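Local coordinates for protein glucanase (Klebsiella pneumoniae, PDB 5GY3) that probably cuts internal beta-1,4-glucosidic linkages in cellulose, lichenin and cereal beta-glucans as a family 8 endoglucanase, at residues W186-L191 with S257-A262; R220-L225 with A236-W241; Q243-P246 with T250-W253; L270-D275 with E280-P285; D289-D292 with L298-L301. One frame throughout, in Å; residues are numbered along the deposited sequence.

Contact 1. Residues W186-L191 with S257-A262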
# COMPACT_ATOMS: atom_id res chain seq x y z
N TRP A 186 13.40 12.80 -8.50
CA TRP A 186 14.83 13.02 -8.60
C TRP A 186 15.36 12.41 -9.89
O TRP A 186 14.75 11.52 -10.48
CB TRP A 186 15.57 12.46 -7.36
CG TRP A 186 15.13 13.22 -6.17
CD1 TRP A 186 15.61 14.42 -5.75
CD2 TRP A 186 14.03 12.89 -5.30
NE1 TRP A 186 14.90 14.86 -4.65
CE2 TRP A 186 13.93 13.94 -4.36
CE3 TRP A 186 13.13 11.82 -5.22
CZ2 TRP A 186 12.96 13.95 -3.34
CZ3 TRP A 186 12.17 11.83 -4.20
CH2 TRP A 186 12.10 12.89 -3.28
N GLY A 187 16.52 12.93 -10.32
CA GLY A 187 17.18 12.42 -11.52
C GLY A 187 16.40 12.72 -12.79
O GLY A 187 15.49 13.55 -12.83
N LYS A 188 16.78 12.02 -13.85
CA LYS A 188 16.13 12.26 -15.14
C LYS A 188 14.73 11.66 -15.22
O LYS A 188 13.96 12.08 -16.10
CB LYS A 188 17.00 11.69 -16.26
CG LYS A 188 18.37 12.33 -16.34
CD LYS A 188 19.22 11.62 -17.38
CE LYS A 188 20.53 12.35 -17.61
NZ LYS A 188 21.32 11.71 -18.70
N SER A 189 14.39 10.70 -14.36
CA SER A 189 13.03 10.16 -14.39
C SER A 189 12.04 11.01 -13.61
O SER A 189 10.83 10.84 -13.79
CB SER A 189 13.02 8.74 -13.82
OG SER A 189 13.26 8.77 -12.42
N HIS A 190 12.52 11.91 -12.74
CA HIS A 190 11.66 12.74 -11.89
C HIS A 190 10.70 11.89 -11.08
O HIS A 190 9.55 12.27 -10.82
CB HIS A 190 10.89 13.79 -12.71
CG HIS A 190 11.78 14.62 -13.58
ND1 HIS A 190 12.64 15.57 -13.08
CD2 HIS A 190 11.94 14.63 -14.93
CE1 HIS A 190 13.29 16.14 -14.08
NE2 HIS A 190 12.89 15.58 -15.21
N LEU A 191 11.16 10.72 -10.65
CA LEU A 191 10.32 9.82 -9.88
C LEU A 191 10.74 9.81 -8.41
O LEU A 191 11.90 10.08 -8.09
CB LEU A 191 10.40 8.40 -10.44
CG LEU A 191 9.71 8.17 -11.79
CD1 LEU A 191 10.02 6.78 -12.27
CD2 LEU A 191 8.18 8.38 -11.67
N SER A 257 18.62 8.71 -7.97
CA SER A 257 19.74 9.61 -7.74
C SER A 257 20.81 9.49 -8.82
O SER A 257 21.38 10.50 -9.23
CB SER A 257 20.36 9.34 -6.37
OG SER A 257 19.54 9.87 -5.35
N THR A 258 21.08 8.27 -9.28
CA THR A 258 22.12 8.03 -10.28
C THR A 258 21.57 7.73 -11.66
O THR A 258 22.36 7.71 -12.62
CB THR A 258 23.01 6.86 -9.85
OG1 THR A 258 22.26 5.64 -9.95
CG2 THR A 258 23.51 7.06 -8.44
N ASN A 259 20.28 7.44 -11.78
CA ASN A 259 19.58 7.05 -13.01
C ASN A 259 19.93 5.64 -13.47
O ASN A 259 19.45 5.21 -14.53
CB ASN A 259 19.83 8.06 -14.14
CG ASN A 259 19.41 9.46 -13.74
OD1 ASN A 259 18.29 9.66 -13.26
ND2 ASN A 259 20.32 10.42 -13.88
N GLU A 260 20.73 4.90 -12.70
CA GLU A 260 20.93 3.48 -13.00
C GLU A 260 19.60 2.74 -12.95
O GLU A 260 18.78 2.97 -12.05
CB GLU A 260 21.91 2.87 -12.01
CG GLU A 260 22.15 1.37 -12.23
CD GLU A 260 22.92 0.71 -11.09
OE1 GLU A 260 23.09 1.33 -10.03
OE2 GLU A 260 23.34 -0.45 -11.27
N VAL A 261 19.38 1.82 -13.89
CA VAL A 261 18.14 1.05 -13.92
C VAL A 261 18.45 -0.43 -13.71
O VAL A 261 19.58 -0.91 -13.91
CB VAL A 261 17.34 1.22 -15.24
CG1 VAL A 261 16.95 2.66 -15.44
CG2 VAL A 261 18.14 0.69 -16.43
N ALA A 262 17.41 -1.16 -13.30
CA ALA A 262 17.52 -2.60 -13.13
C ALA A 262 17.87 -3.25 -14.47
O ALA A 262 17.39 -2.81 -15.52
CB ALA A 262 16.20 -3.19 -12.63
O HOH W 1 15.88 9.36 -12.04
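Asn259 is the one residue of 257-262 whose side chain reaches the turn 186-191, touching Gly187 and Lys188 directly and Trp186 and Ser189 through a water. Both segments are loops of the family 8 catalytic domain, an (alpha/alpha)6 barrel: the turn follows helix 167-183, and the second loop leads toward helix 268-278. Trp186 turns its indole from this meeting and packs it on strand 204-206, but its carbonyl O lies 2.9 Å from the oxygen of water 1. Gly187 takes a positive phi (68°) and offers its CA to Asn259 OD1 at 3.4 Å, so the amide oxygen comes in beside a backbone that carries no side chain. Lys188 supplies the direct bond: its N donates to Asn259 OD1 over 2.9 Å, with the donor tilted 31° from the plane of the amide carbonyl. Its aliphatic chain, extended beyond CG, crosses Asn259 at about a right angle, and CG rests 3.7 Å from Asn259 ND2. Asn259 can present its amide this way because CG stands beside its own backbone N, anti to the carbonyl carbon (chi1 -57°). The loop bearing it is braced by Asn255, whose OD1 accepts from the N of both Ser257 and Thr258, and by an ST turn from Thr258 OG1 to Glu260 N. Ser189, buried against Trp241 and Ile254, closes the water bridge. Its N donates to water 1 over 3.1 Å, and the same water sits 2.7 Å from Asn259 OD1.

Contact 2. Residues R220-L225 with A236-W241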
# COMPACT_ATOMS: atom_id res chain seq x y z
N ARG A 220 3.79 1.09 -6.11
CA ARG A 220 2.38 1.16 -5.73
C ARG A 220 1.80 2.56 -5.87
O ARG A 220 0.57 2.70 -5.87
CB ARG A 220 2.20 0.66 -4.29
CG ARG A 220 2.38 -0.83 -4.18
CD ARG A 220 1.98 -1.35 -2.81
NE ARG A 220 2.67 -0.63 -1.74
CZ ARG A 220 3.77 -1.07 -1.13
NH1 ARG A 220 4.29 -2.24 -1.48
NH2 ARG A 220 4.32 -0.34 -0.16
N ILE A 221 2.64 3.59 -5.97
CA ILE A 221 2.13 4.96 -6.05
C ILE A 221 1.24 5.16 -7.27
O ILE A 221 0.12 5.68 -7.12
CB ILE A 221 3.31 5.96 -5.99
CG1 ILE A 221 4.03 5.83 -4.64
CG2 ILE A 221 2.86 7.42 -6.25
CD1 ILE A 221 5.39 6.57 -4.56
N PRO A 222 1.65 4.80 -8.49
CA PRO A 222 0.73 4.96 -9.63
C PRO A 222 -0.50 4.08 -9.53
O PRO A 222 -1.56 4.46 -10.03
CB PRO A 222 1.60 4.60 -10.84
CG PRO A 222 2.73 3.78 -10.28
CD PRO A 222 2.99 4.37 -8.93
N LEU A 223 -0.38 2.92 -8.89
CA LEU A 223 -1.57 2.14 -8.58
C LEU A 223 -2.55 2.94 -7.74
O LEU A 223 -3.72 3.07 -8.09
CB LEU A 223 -1.18 0.84 -7.87
CG LEU A 223 -2.30 0.06 -7.18
CD1 LEU A 223 -3.34 -0.47 -8.19
CD2 LEU A 223 -1.69 -1.09 -6.40
N TYR A 224 -2.08 3.51 -6.62
CA TYR A 224 -3.02 4.23 -5.76
C TYR A 224 -3.51 5.52 -6.42
O TYR A 224 -4.68 5.90 -6.25
CB TYR A 224 -2.37 4.54 -4.41
CG TYR A 224 -2.06 3.33 -3.57
CD1 TYR A 224 -2.92 2.24 -3.52
CD2 TYR A 224 -0.88 3.28 -2.82
CE1 TYR A 224 -2.61 1.12 -2.72
CE2 TYR A 224 -0.58 2.18 -2.04
CZ TYR A 224 -1.44 1.11 -1.99
OH TYR A 224 -1.11 0.02 -1.19
N LEU A 225 -2.65 6.19 -7.20
CA LEU A 225 -3.08 7.38 -7.92
C LEU A 225 -4.17 7.05 -8.94
O LEU A 225 -5.18 7.75 -9.03
CB LEU A 225 -1.89 8.03 -8.63
CG LEU A 225 -0.87 8.78 -7.79
CD1 LEU A 225 0.32 9.19 -8.67
CD2 LEU A 225 -1.50 10.00 -7.11
N ALA A 236 1.72 11.99 -14.23
CA ALA A 236 2.52 12.38 -15.40
C ALA A 236 3.94 11.81 -15.41
O ALA A 236 4.35 11.29 -16.46
CB ALA A 236 2.54 13.91 -15.51
N PRO A 237 4.74 11.89 -14.34
CA PRO A 237 6.09 11.31 -14.44
C PRO A 237 6.08 9.80 -14.59
O PRO A 237 7.00 9.24 -15.20
CB PRO A 237 6.77 11.75 -13.13
CG PRO A 237 5.64 11.99 -12.17
CD PRO A 237 4.52 12.54 -13.04
N TRP A 238 5.07 9.13 -14.04
CA TRP A 238 4.98 7.68 -14.16
C TRP A 238 4.70 7.27 -15.59
O TRP A 238 5.36 6.37 -16.14
CB TRP A 238 3.88 7.16 -13.23
CG TRP A 238 4.17 7.50 -11.81
CD1 TRP A 238 3.70 8.57 -11.10
CD2 TRP A 238 5.02 6.77 -10.93
NE1 TRP A 238 4.21 8.54 -9.81
CE2 TRP A 238 5.02 7.45 -9.69
CE3 TRP A 238 5.77 5.61 -11.07
CZ2 TRP A 238 5.75 6.99 -8.59
CZ3 TRP A 238 6.49 5.15 -9.98
CH2 TRP A 238 6.48 5.84 -8.76
N LYS A 239 3.73 7.92 -16.22
CA LYS A 239 3.43 7.63 -17.62
C LYS A 239 4.62 7.95 -18.51
O LYS A 239 4.96 7.16 -19.40
CB LYS A 239 2.20 8.44 -18.05
CG LYS A 239 0.90 8.01 -17.34
CD LYS A 239 -0.27 8.91 -17.75
CE LYS A 239 -1.60 8.28 -17.36
NZ LYS A 239 -2.74 9.21 -17.56
N ALA A 240 5.28 9.09 -18.27
CA ALA A 240 6.41 9.48 -19.11
C ALA A 240 7.55 8.48 -19.01
O ALA A 240 8.15 8.11 -20.03
CB ALA A 240 6.91 10.88 -18.72
N TRP A 241 7.86 8.01 -17.80
CA TRP A 241 8.96 7.07 -17.64
C TRP A 241 8.62 5.73 -18.28
O TRP A 241 9.43 5.16 -19.02
CB TRP A 241 9.29 6.91 -16.16
CG TRP A 241 10.49 6.02 -15.96
CD1 TRP A 241 11.79 6.33 -16.23
CD2 TRP A 241 10.50 4.68 -15.43
NE1 TRP A 241 12.61 5.26 -15.92
CE2 TRP A 241 11.84 4.24 -15.43
CE3 TRP A 241 9.50 3.81 -14.98
CZ2 TRP A 241 12.22 2.97 -14.97
CZ3 TRP A 241 9.87 2.54 -14.53
CH2 TRP A 241 11.22 2.14 -14.54
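A proline laid flat on an indole, Pro222 over Trp238, joins helix 220-228 to the next helix along the chain, 236-243. Pro222 CD stands 3.5 Å from the centroid of the six-membered ring of Trp238 and only 2° off the ring normal, a CH-pi contact over the ring centre. Pro222 CG lies over the same face, 3.6 Å from Trp238 CE3. The tryptophan reaches across with CG beside its backbone N (chi1 -60°), which points the bicyclic ring away from its own helix and into the surface of the other. Both helices belong to the mainly helical framework shared by family 8 glycosidases. Here the axes approach to 10.4 Å with their directions 122° apart, a spacing wide enough for the indole to fill. Ile221 and Leu225, one turn apart on the first helix, meet the same ring obliquely. Ile221 touches Trp238 CZ2 with CB at 3.7 Å and with CG2 at the same distance, while Leu225 brings a single methyl, CD1, to 4.1 Å from Trp238 NE1. No hydrogen bond crosses between the segments; all four touching residues are buried, and the contact is apolar packing with the CH-pi contact at its centre. Thr277 of helix 268-278 packs on both Pro222 and Trp238, and Leu191 and Pro192 of a loop add to the surroundings of the indole. Arg220, next to Ile221 in the chain, makes through NH2 a long, weak ion pair with OD2 of Asp87, the predicted nucleophile.

Contact 3. Residues Q243-P246 with T250-W253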
# COMPACT_ATOMS: atom_id res chain seq x y z
N GLN A 243 6.41 5.13 -20.63
CA GLN A 243 6.30 5.30 -22.08
C GLN A 243 7.66 5.32 -22.77
O GLN A 243 7.73 5.13 -23.99
CB GLN A 243 5.52 6.58 -22.41
CG GLN A 243 4.00 6.42 -22.27
CD GLN A 243 3.26 7.76 -22.23
OE1 GLN A 243 3.86 8.82 -22.29
NE2 GLN A 243 1.94 7.69 -22.10
N SER A 244 8.75 5.54 -22.03
CA SER A 244 10.07 5.57 -22.65
C SER A 244 10.70 4.19 -22.82
O SER A 244 11.82 4.10 -23.31
CB SER A 244 11.01 6.48 -21.86
OG SER A 244 11.45 5.86 -20.66
N TYR A 245 10.00 3.12 -22.44
CA TYR A 245 10.50 1.76 -22.56
C TYR A 245 9.51 0.89 -23.32
O TYR A 245 8.31 1.15 -23.29
CB TYR A 245 10.77 1.13 -21.18
CG TYR A 245 11.94 1.73 -20.46
CD1 TYR A 245 13.23 1.37 -20.80
CD2 TYR A 245 11.76 2.68 -19.45
CE1 TYR A 245 14.31 1.92 -20.17
CE2 TYR A 245 12.85 3.24 -18.81
CZ TYR A 245 14.12 2.85 -19.17
OH TYR A 245 15.23 3.39 -18.56
N PRO A 246 9.99 -0.16 -23.99
CA PRO A 246 9.06 -1.18 -24.51
C PRO A 246 8.31 -1.84 -23.36
O PRO A 246 8.86 -2.05 -22.28
CB PRO A 246 9.99 -2.18 -25.22
CG PRO A 246 11.25 -1.43 -25.48
CD PRO A 246 11.39 -0.42 -24.37
N THR A 250 10.66 -2.94 -19.61
CA THR A 250 10.66 -1.83 -18.68
C THR A 250 11.42 -2.23 -17.43
O THR A 250 11.06 -3.24 -16.81
CB THR A 250 9.23 -1.45 -18.31
OG1 THR A 250 8.51 -1.13 -19.51
CG2 THR A 250 9.22 -0.25 -17.37
N PRO A 251 12.45 -1.48 -17.02
CA PRO A 251 13.24 -1.89 -15.85
C PRO A 251 12.37 -2.00 -14.60
O PRO A 251 11.46 -1.21 -14.38
CB PRO A 251 14.27 -0.77 -15.71
CG PRO A 251 14.39 -0.20 -17.12
CD PRO A 251 13.00 -0.28 -17.67
N ALA A 252 12.68 -3.02 -13.78
CA ALA A 252 11.88 -3.26 -12.58
C ALA A 252 12.12 -2.22 -11.50
O ALA A 252 11.28 -2.07 -10.61
CB ALA A 252 12.18 -4.65 -12.02
N TRP A 253 13.26 -1.54 -11.52
CA TRP A 253 13.50 -0.41 -10.63
C TRP A 253 14.41 0.60 -11.32
O TRP A 253 15.07 0.29 -12.32
CB TRP A 253 14.11 -0.84 -9.29
CG TRP A 253 15.35 -1.72 -9.35
CD1 TRP A 253 15.40 -3.08 -9.18
CD2 TRP A 253 16.71 -1.29 -9.55
NE1 TRP A 253 16.70 -3.52 -9.28
CE2 TRP A 253 17.52 -2.45 -9.50
CE3 TRP A 253 17.33 -0.05 -9.75
CZ2 TRP A 253 18.91 -2.40 -9.67
CZ3 TRP A 253 18.71 -0.01 -9.92
CH2 TRP A 253 19.48 -1.18 -9.87
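Tyr245, Thr250 and Pro251 hold most of the surface buried here, and they pull together the two ends of a short loop that links helix 236-243 to strand 254-255 in the family 8 catalytic domain. The main element is a CH-pi contact. Pro251 lies across one face of the Tyr245 ring, its CD 3.4 Å from the ring centroid and 3° off the normal, so that CD is nearly equidistant from all six ring carbons. Pro251 CG is displaced toward the phenol end and approaches Tyr245 CZ at 3.7 Å. The tyrosine ring is swung over the proline because CG is anti to the carbonyl carbon, beside the backbone N (chi1 -70°). Trp241 stacks edge-to-face with the tyrosine, and Val261 packs at its hydroxyl. Thr250, just before the proline, works at the other end of the tyrosine side chain: its CA comes to 4.2 Å from Tyr245 CG obliquely, and its hydroxyl packs beside Tyr245 CB. That hydroxyl also makes the hydrogen bond between the segments, donating to the backbone carbonyl of Pro246. Thr250 is buried, and its hydroxyl is satisfied by this bond; its backbone bonds to that of Met266. With OG1 beside the backbone N, CG2 is sent to the other side, toward Trp241. Thr250 OG1 reaches Pro246 O over 2.9 Å from above the carbonyl plane, 38° out of it, instead of on a lone pair.

Contact 4. Residues L270-D275 with E280-P285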
# COMPACT_ATOMS: atom_id res chain seq x y z
N LEU A 270 4.06 -6.41 -11.41
CA LEU A 270 4.66 -5.12 -11.76
C LEU A 270 4.20 -4.67 -13.13
O LEU A 270 3.87 -3.49 -13.34
CB LEU A 270 6.19 -5.18 -11.72
CG LEU A 270 6.92 -5.27 -10.38
CD1 LEU A 270 8.43 -5.21 -10.62
CD2 LEU A 270 6.50 -4.13 -9.49
N LEU A 271 4.18 -5.60 -14.09
CA LEU A 271 3.73 -5.26 -15.43
C LEU A 271 2.27 -4.85 -15.44
O LEU A 271 1.87 -3.97 -16.22
CB LEU A 271 3.98 -6.45 -16.36
CG LEU A 271 3.60 -6.30 -17.83
CD1 LEU A 271 4.28 -5.09 -18.42
CD2 LEU A 271 3.97 -7.58 -18.60
N ALA A 272 1.45 -5.45 -14.57
CA ALA A 272 0.05 -5.05 -14.46
C ALA A 272 -0.08 -3.61 -13.99
O ALA A 272 -0.94 -2.87 -14.48
CB ALA A 272 -0.69 -6.00 -13.51
N VAL A 273 0.78 -3.17 -13.07
CA VAL A 273 0.76 -1.76 -12.69
C VAL A 273 1.16 -0.87 -13.86
O VAL A 273 0.60 0.21 -14.06
CB VAL A 273 1.66 -1.51 -11.46
CG1 VAL A 273 1.81 -0.01 -11.18
CG2 VAL A 273 1.09 -2.22 -10.24
N ARG A 274 2.16 -1.29 -14.64
CA ARG A 274 2.54 -0.53 -15.83
C ARG A 274 1.36 -0.39 -16.78
O ARG A 274 1.08 0.71 -17.27
CB ARG A 274 3.74 -1.19 -16.52
CG ARG A 274 4.21 -0.51 -17.80
CD ARG A 274 3.51 -1.10 -19.00
NE ARG A 274 3.98 -0.56 -20.27
CZ ARG A 274 3.25 -0.57 -21.37
NH1 ARG A 274 3.73 -0.07 -22.50
NH2 ARG A 274 2.02 -1.08 -21.33
N ASP A 275 0.65 -1.49 -17.05
CA ASP A 275 -0.50 -1.45 -17.96
C ASP A 275 -1.58 -0.53 -17.41
O ASP A 275 -2.18 0.25 -18.16
CB ASP A 275 -1.08 -2.85 -18.18
CG ASP A 275 -0.22 -3.72 -19.09
OD1 ASP A 275 0.66 -3.20 -19.80
OD2 ASP A 275 -0.45 -4.95 -19.10
N GLU A 280 -3.37 0.81 -20.79
CA GLU A 280 -3.40 -0.25 -21.79
C GLU A 280 -4.42 -1.31 -21.38
O GLU A 280 -4.36 -1.81 -20.25
CB GLU A 280 -2.03 -0.89 -21.95
CG GLU A 280 -1.92 -1.70 -23.23
CD GLU A 280 -0.49 -1.96 -23.62
OE1 GLU A 280 -0.20 -3.10 -24.07
OE2 GLU A 280 0.35 -1.04 -23.49
N PRO A 281 -5.35 -1.68 -22.26
CA PRO A 281 -6.35 -2.69 -21.91
C PRO A 281 -5.69 -3.99 -21.47
O PRO A 281 -4.75 -4.49 -22.10
CB PRO A 281 -7.14 -2.87 -23.21
CG PRO A 281 -6.95 -1.59 -23.95
CD PRO A 281 -5.54 -1.15 -23.63
N GLN A 282 -6.18 -4.54 -20.36
CA GLN A 282 -5.74 -5.84 -19.89
C GLN A 282 -6.96 -6.61 -19.38
O GLN A 282 -7.91 -6.01 -18.87
CB GLN A 282 -4.64 -5.73 -18.79
CG GLN A 282 -5.01 -4.91 -17.55
CD GLN A 282 -3.86 -4.73 -16.54
OE1 GLN A 282 -3.26 -5.70 -16.07
NE2 GLN A 282 -3.58 -3.47 -16.18
N GLU A 283 -6.93 -7.92 -19.57
CA GLU A 283 -8.03 -8.77 -19.12
C GLU A 283 -7.85 -9.14 -17.65
O GLU A 283 -6.81 -8.87 -17.04
CB GLU A 283 -8.12 -10.02 -19.99
CG GLU A 283 -8.98 -9.84 -21.22
CD GLU A 283 -9.59 -11.15 -21.68
OE1 GLU A 283 -10.17 -11.18 -22.79
OE2 GLU A 283 -9.50 -12.16 -20.95
N ALA A 284 -8.89 -9.75 -17.09
CA ALA A 284 -8.86 -10.16 -15.69
C ALA A 284 -7.61 -10.99 -15.41
O ALA A 284 -7.17 -11.76 -16.27
CB ALA A 284 -10.12 -10.97 -15.36
N PRO A 285 -7.01 -10.86 -14.23
CA PRO A 285 -5.72 -11.50 -14.00
C PRO A 285 -5.84 -13.01 -13.85
O PRO A 285 -6.88 -13.55 -13.47
CB PRO A 285 -5.23 -10.87 -12.69
CG PRO A 285 -6.50 -10.54 -11.97
CD PRO A 285 -7.45 -10.09 -13.05
O HOH W 2 -1.05 -6.78 -17.27
O HOH W 3 -2.08 -5.88 -21.41
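Arg274 NH2 is shared by two carboxylates, Glu280 from across the contact and Asp275 from its own helix, in a salt-bridge network that ties helix 268-278 to the chain following it in the family 8 fold. The bond to Glu280 OE2 is short, 2.7 Å, and nearly straight at NH2 (174°). It leaves in the guanidinium plane but meets OE2 from above the carboxylate, the two planes being almost perpendicular. Toward Asp275 OD1 the same nitrogen reaches 2.9 Å and arrives nearly along the C-O bond of the acid. The bend at chi2 (-91°) turns the arginine round to this position after a first torsion with CG anti to the backbone N. The two acids lie close to each other, Asp275 OD1 4.3 Å from Glu280 OE2, and the shared arginine probably offsets their repulsion. Asp275 OD2 takes further partners: Arg247 in a salt bridge, and waters 2 and 3, which donate to it and carry on to Gln282 OE1 and Pro281 O respectively. Glu280, just beyond the helix, donates from its N to Asp275 O five residues earlier, at 2.9 Å. Gln282 then folds its amide onto the helix side, with CG between backbone N and carbonyl carbon (chi1 57°) and the chain extended beyond. Its OE1 lies 3.6 Å from Ala272 CB, and its NE2 passes 3.3 Å from Asp275 CB to reach Ala272 O at 3.2 Å, in the carbonyl plane and on a lone pair.

Contact 5. Residues D289-D292 with L298-L301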
# COMPACT_ATOMS: atom_id res chain seq x y z
N ASP A 289 1.88 -20.13 -11.55
CA ASP A 289 2.86 -20.63 -10.58
C ASP A 289 4.10 -19.75 -10.52
O ASP A 289 4.81 -19.76 -9.51
CB ASP A 289 3.25 -22.07 -10.93
CG ASP A 289 2.08 -23.03 -10.79
OD1 ASP A 289 1.24 -22.81 -9.89
OD2 ASP A 289 2.00 -24.00 -11.58
N LYS A 290 4.37 -18.99 -11.58
CA LYS A 290 5.49 -18.06 -11.58
C LYS A 290 5.20 -16.78 -10.79
O LYS A 290 6.13 -16.00 -10.54
CB LYS A 290 5.88 -17.76 -13.04
CG LYS A 290 7.06 -16.87 -13.23
CD LYS A 290 8.10 -17.18 -12.21
CE LYS A 290 9.41 -17.17 -12.85
NZ LYS A 290 9.80 -15.83 -13.28
N ASP A 291 3.97 -16.54 -10.35
CA ASP A 291 3.71 -15.40 -9.47
C ASP A 291 4.09 -15.74 -8.03
O ASP A 291 3.66 -16.78 -7.51
CB ASP A 291 2.25 -14.98 -9.52
CG ASP A 291 1.89 -14.27 -10.80
OD1 ASP A 291 2.69 -13.45 -11.31
OD2 ASP A 291 0.78 -14.53 -11.30
N ASP A 292 4.85 -14.86 -7.38
CA ASP A 292 5.02 -14.95 -5.94
C ASP A 292 3.86 -14.21 -5.26
O ASP A 292 2.96 -13.71 -5.93
CB ASP A 292 6.40 -14.42 -5.51
CG ASP A 292 6.67 -12.97 -5.94
OD1 ASP A 292 5.79 -12.27 -6.48
OD2 ASP A 292 7.81 -12.52 -5.70
N LEU A 298 -0.52 -7.84 -6.54
CA LEU A 298 -0.60 -6.67 -7.41
C LEU A 298 -1.50 -6.92 -8.61
O LEU A 298 -2.25 -6.04 -9.03
CB LEU A 298 0.80 -6.26 -7.88
CG LEU A 298 1.68 -5.46 -6.93
CD1 LEU A 298 2.98 -5.10 -7.65
CD2 LEU A 298 0.97 -4.19 -6.48
N LYS A 299 -1.41 -8.12 -9.20
CA LYS A 299 -2.28 -8.43 -10.33
C LYS A 299 -3.74 -8.20 -9.98
O LYS A 299 -4.50 -7.63 -10.77
CB LYS A 299 -2.08 -9.88 -10.77
CG LYS A 299 -0.82 -10.14 -11.57
CD LYS A 299 -0.85 -11.57 -12.08
CE LYS A 299 0.25 -11.85 -13.09
NZ LYS A 299 0.14 -13.27 -13.59
N GLN A 300 -4.15 -8.62 -8.79
CA GLN A 300 -5.55 -8.52 -8.42
C GLN A 300 -5.92 -7.12 -7.94
O GLN A 300 -7.06 -6.70 -8.13
CB GLN A 300 -5.89 -9.54 -7.34
CG GLN A 300 -5.82 -10.96 -7.83
CD GLN A 300 -5.90 -11.91 -6.68
OE1 GLN A 300 -7.00 -12.34 -6.29
NE2 GLN A 300 -4.76 -12.23 -6.09
N LEU A 301 -4.98 -6.42 -7.30
CA LEU A 301 -5.25 -5.05 -6.88
C LEU A 301 -5.40 -4.13 -8.09
O LEU A 301 -6.23 -3.21 -8.08
CB LEU A 301 -4.12 -4.55 -5.98
CG LEU A 301 -3.98 -5.23 -4.63
CD1 LEU A 301 -2.65 -4.85 -4.01
CD2 LEU A 301 -5.15 -4.85 -3.71
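Asp291 and Lys299 face each other with their CA atoms 9.2 Å apart, the acid in the loop that leads into helix 293-307 and the lysine a couple of turns along that helix. The pair is a salt bridge at the entrance of the last helix of this largely helical glycosidase fold. The side chains come from opposite directions: Asp291 points its carboxylate toward the helix, and Lys299 stretches out to meet it, extended beyond CG with CG beside its backbone N (chi1 -77°). In the model Lys299 NZ donates to Asp291 OD2 at 2.7 Å, but OD2 lies too close to another atom for its place to be certain, so the bond is less secure than the number suggests. Asp291 OD1 has a partner of its own, bonding to Ser295 OG in the first turn of the helix, and Lys299 NZ also donates to Gln286 O in the loop. The next residue, Asp292, is the N-cap, its OD1 accepting from Ser295 N, while Asp289 reaches out through OD1 to a salt bridge with Arg6 of helix 2-11. Ser295 is thus met twice, at its backbone N by Asp292 and at its hydroxyl by Asp291. Methylene as well as ammonium borders the carboxylate of Asp291: Lys299 CE lies 3.4 Å from Asp291 OD1, the oxygen that Ser295 OG also meets.

Contacts 1, 2 and 3 form one corner of the fold. Contact 1 touches contact 2 where Leu191 CD2 packs 3.6 Å from Trp238 CD2. It touches contact 3 through the backbone, Ala262 N lying 2.9 Å from Trp253 O. Contacts 2 and 3 meet at Trp241, whose CH2 lies 3.4 Å from Pro251 O. Helix 268-278 carries the chain on: Val273 of contact 4 packs on Pro222 of contact 2, and Leu270 on Leu298 of contact 5. Contacts 1 and 5 are furthest apart, with centres 26 Å from each other. Contact 2 comes nearest the predicted nucleophile, the Ile221 side chain being about 10 Å from that of Asp87.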